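Local coordinates for RING finger protein unkempt homolog (Mus musculus, PDB 5ELH) that binds RNA sequence-specifically through clustered CCCH zinc fingers and represses translation, helping to establish and maintain the early morphology of cortical neurons during embryonic development, at residues T6-F11 against R94-G99. Numbering follows the deposited sequence.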
loop_
_atom_site.group_PDB
_atom_site.type_symbol
_atom_site.label_atom_id
_atom_site.label_comp_id
_atom_site.label_asym_id
_atom_site.label_seq_id
_atom_site.Cartn_x
_atom_site.Cartn_y
_atom_site.Cartn_z
ATOM N N THR A 6 4.730 -2.937 4.990
ATOM C CA THR A 6 4.629 -3.039 3.537
ATOM C C THR A 6 4.735 -4.500 3.077
ATOM O O THR A 6 3.985 -4.931 2.199
ATOM C CB THR A 6 5.701 -2.191 2.838
ATOM O OG1 THR A 6 6.990 -2.779 3.048
ATOM C CG2 THR A 6 5.692 -0.765 3.383
ATOM N N TYR A 7 5.643 -5.265 3.681
ATOM C CA TYR A 7 5.744 -6.695 3.384
ATOM C C TYR A 7 4.492 -7.455 3.807
ATOM O O TYR A 7 3.935 -8.241 3.030
ATOM C CB TYR A 7 6.989 -7.305 4.028
ATOM C CG TYR A 7 8.205 -7.189 3.144
ATOM C CD1 TYR A 7 8.977 -6.041 3.145
ATOM C CD2 TYR A 7 8.557 -8.215 2.270
ATOM C CE1 TYR A 7 10.079 -5.923 2.322
ATOM C CE2 TYR A 7 9.664 -8.100 1.437
ATOM C CZ TYR A 7 10.415 -6.955 1.469
ATOM O OH TYR A 7 11.517 -6.838 0.646
ATOM N N LEU A 8 4.041 -7.217 5.033
ATOM C CA LEU A 8 2.855 -7.904 5.550
ATOM C C LEU A 8 1.624 -7.696 4.669
ATOM O O LEU A 8 0.890 -8.643 4.368
ATOM C CB LEU A 8 2.550 -7.423 6.962
ATOM C CG LEU A 8 3.516 -7.942 8.019
ATOM C CD1 LEU A 8 3.411 -7.106 9.271
ATOM C CD2 LEU A 8 3.231 -9.405 8.306
ATOM N N LYS A 9 1.407 -6.453 4.262
ATOM C CA LYS A 9 0.209 -6.080 3.524
ATOM C C LYS A 9 0.323 -6.377 2.031
ATOM O O LYS A 9 -0.657 -6.764 1.395
ATOM C CB LYS A 9 -0.058 -4.587 3.727
ATOM C CG LYS A 9 -1.239 -4.023 2.938
ATOM C CD LYS A 9 -1.283 -2.502 3.040
ATOM C CE LYS A 9 -2.568 -1.928 2.470
ATOM N NZ LYS A 9 -3.240 -1.029 3.450
ATOM N N GLU A 10 1.513 -6.203 1.473
ATOM C CA GLU A 10 1.648 -6.104 0.021
ATOM C C GLU A 10 2.453 -7.210 -0.659
ATOM O O GLU A 10 2.192 -7.511 -1.827
ATOM C CB GLU A 10 2.245 -4.741 -0.352
ATOM C CG GLU A 10 1.633 -3.575 0.419
ATOM C CD GLU A 10 1.385 -2.352 -0.446
ATOM O OE1 GLU A 10 2.268 -1.991 -1.257
ATOM O OE2 GLU A 10 0.294 -1.752 -0.312
ATOM N N PHE A 11 3.424 -7.804 0.036
ATOM C CA PHE A 11 4.343 -8.745 -0.617
ATOM C C PHE A 11 3.623 -9.865 -1.370
ATOM O O PHE A 11 2.877 -10.652 -0.788
ATOM C CB PHE A 11 5.353 -9.344 0.361
ATOM C CG PHE A 11 6.477 -10.099 -0.315
ATOM C CD1 PHE A 11 7.385 -9.439 -1.127
ATOM C CD2 PHE A 11 6.620 -11.467 -0.136
ATOM C CE1 PHE A 11 8.419 -10.131 -1.745
ATOM C CE2 PHE A 11 7.646 -12.163 -0.746
ATOM C CZ PHE A 11 8.545 -11.499 -1.556
ATOM N N ARG A 94 1.467 -13.852 12.229
ATOM C CA ARG A 94 1.904 -14.715 13.311
ATOM C C ARG A 94 3.408 -14.940 13.336
ATOM O O ARG A 94 3.999 -15.081 14.407
ATOM C CB ARG A 94 1.205 -16.070 13.185
ATOM C CG ARG A 94 1.715 -17.149 14.130
ATOM C CD ARG A 94 1.512 -16.759 15.582
ATOM N NE ARG A 94 1.944 -17.819 16.486
ATOM C CZ ARG A 94 3.180 -17.960 16.950
ATOM N NH1 ARG A 94 4.139 -17.105 16.599
ATOM N NH2 ARG A 94 3.456 -18.965 17.772
ATOM N N TYR A 95 4.019 -14.991 12.159
ATOM C CA TYR A 95 5.392 -15.476 12.032
ATOM C C TYR A 95 6.413 -14.527 11.404
ATOM O O TYR A 95 7.606 -14.631 11.703
ATOM C CB TYR A 95 5.397 -16.788 11.260
ATOM C CG TYR A 95 4.845 -17.947 12.039
ATOM C CD1 TYR A 95 5.406 -18.311 13.256
ATOM C CD2 TYR A 95 3.772 -18.691 11.559
ATOM C CE1 TYR A 95 4.928 -19.369 13.974
ATOM C CE2 TYR A 95 3.273 -19.764 12.281
ATOM C CZ TYR A 95 3.853 -20.092 13.491
ATOM O OH TYR A 95 3.394 -21.153 14.222
ATOM N N TYR A 96 5.979 -13.610 10.550
ATOM C CA TYR A 96 6.925 -12.744 9.839
ATOM C C TYR A 96 7.882 -12.017 10.791
ATOM O O TYR A 96 7.457 -11.338 11.723
ATOM C CB TYR A 96 6.168 -11.735 8.972
ATOM C CG TYR A 96 7.042 -10.790 8.189
ATOM C CD1 TYR A 96 7.869 -11.248 7.169
ATOM C CD2 TYR A 96 7.022 -9.432 8.451
ATOM C CE1 TYR A 96 8.665 -10.376 6.448
ATOM C CE2 TYR A 96 7.815 -8.553 7.736
ATOM C CZ TYR A 96 8.627 -9.029 6.734
ATOM O OH TYR A 96 9.402 -8.146 6.034
ATOM N N LYS A 97 9.177 -12.198 10.541
ATOM C CA LYS A 97 10.261 -11.570 11.317
ATOM C C LYS A 97 10.165 -11.771 12.829
ATOM O O LYS A 97 10.599 -10.903 13.592
ATOM C CB LYS A 97 10.334 -10.066 11.027
ATOM C CG LYS A 97 10.492 -9.708 9.556
ATOM C CD LYS A 97 11.925 -9.586 9.170
ATOM C CE LYS A 97 12.057 -9.279 7.700
ATOM N NZ LYS A 97 13.481 -9.274 7.311
ATOM N N THR A 98 9.634 -12.913 13.262
ATOM C CA THR A 98 9.507 -13.203 14.695
ATOM C C THR A 98 10.676 -14.008 15.252
ATOM O O THR A 98 10.800 -14.161 16.466
ATOM C CB THR A 98 8.205 -13.969 15.001
ATOM O OG1 THR A 98 8.196 -15.209 14.291
ATOM C CG2 THR A 98 7.010 -13.145 14.591
ATOM N N GLY A 99 11.520 -14.526 14.363
ATOM C CA GLY A 99 12.690 -15.284 14.762
ATOM C C GLY A 99 13.916 -14.843 13.969
ATOM O O GLY A 99 13.784 -14.156 12.952
#
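Tyr95 O accepts two hydrogen bonds from Thr98, one from its OG1 (2.7 Å) and one from its backbone N; the backbone bond closes the type II beta turn from Tyr95 to Thr98, the hydroxyl reinforces it, and the contact illustrates how such a turn can deliver one aromatic ring, that of Tyr96, to Tyr7 and Leu8 of helix 3-10. Both donors reach the oxygen from the same face of its carbonyl plane, the hydroxyl tilted 34° from it. A chi1 of -180° swings the Tyr96 ring out opposite its own backbone N, toward the helix, and Lys97 CG lies over the centre of one ring face, 3.3 Å above the plane. Tyr96 OH packs at a slant against Tyr7 CB (3.2 Å) and CG, while Leu8 CD2 rests 3.8 Å from Tyr96 CD2, near the root of the ring. No hydrogen bond spans the two segments; Tyr7 OH turns instead to His117 ND1. An alanine in place of Tyr96 would probably open a gap beside Tyr7 CB and Leu8 CD2 and take away the face under Lys97 CG. Such packing is consistent with contact between fingers of a CCCH cluster: helix 3-10, of the region binding zinc through Cys16, meets a turn of the region binding it through Cys101.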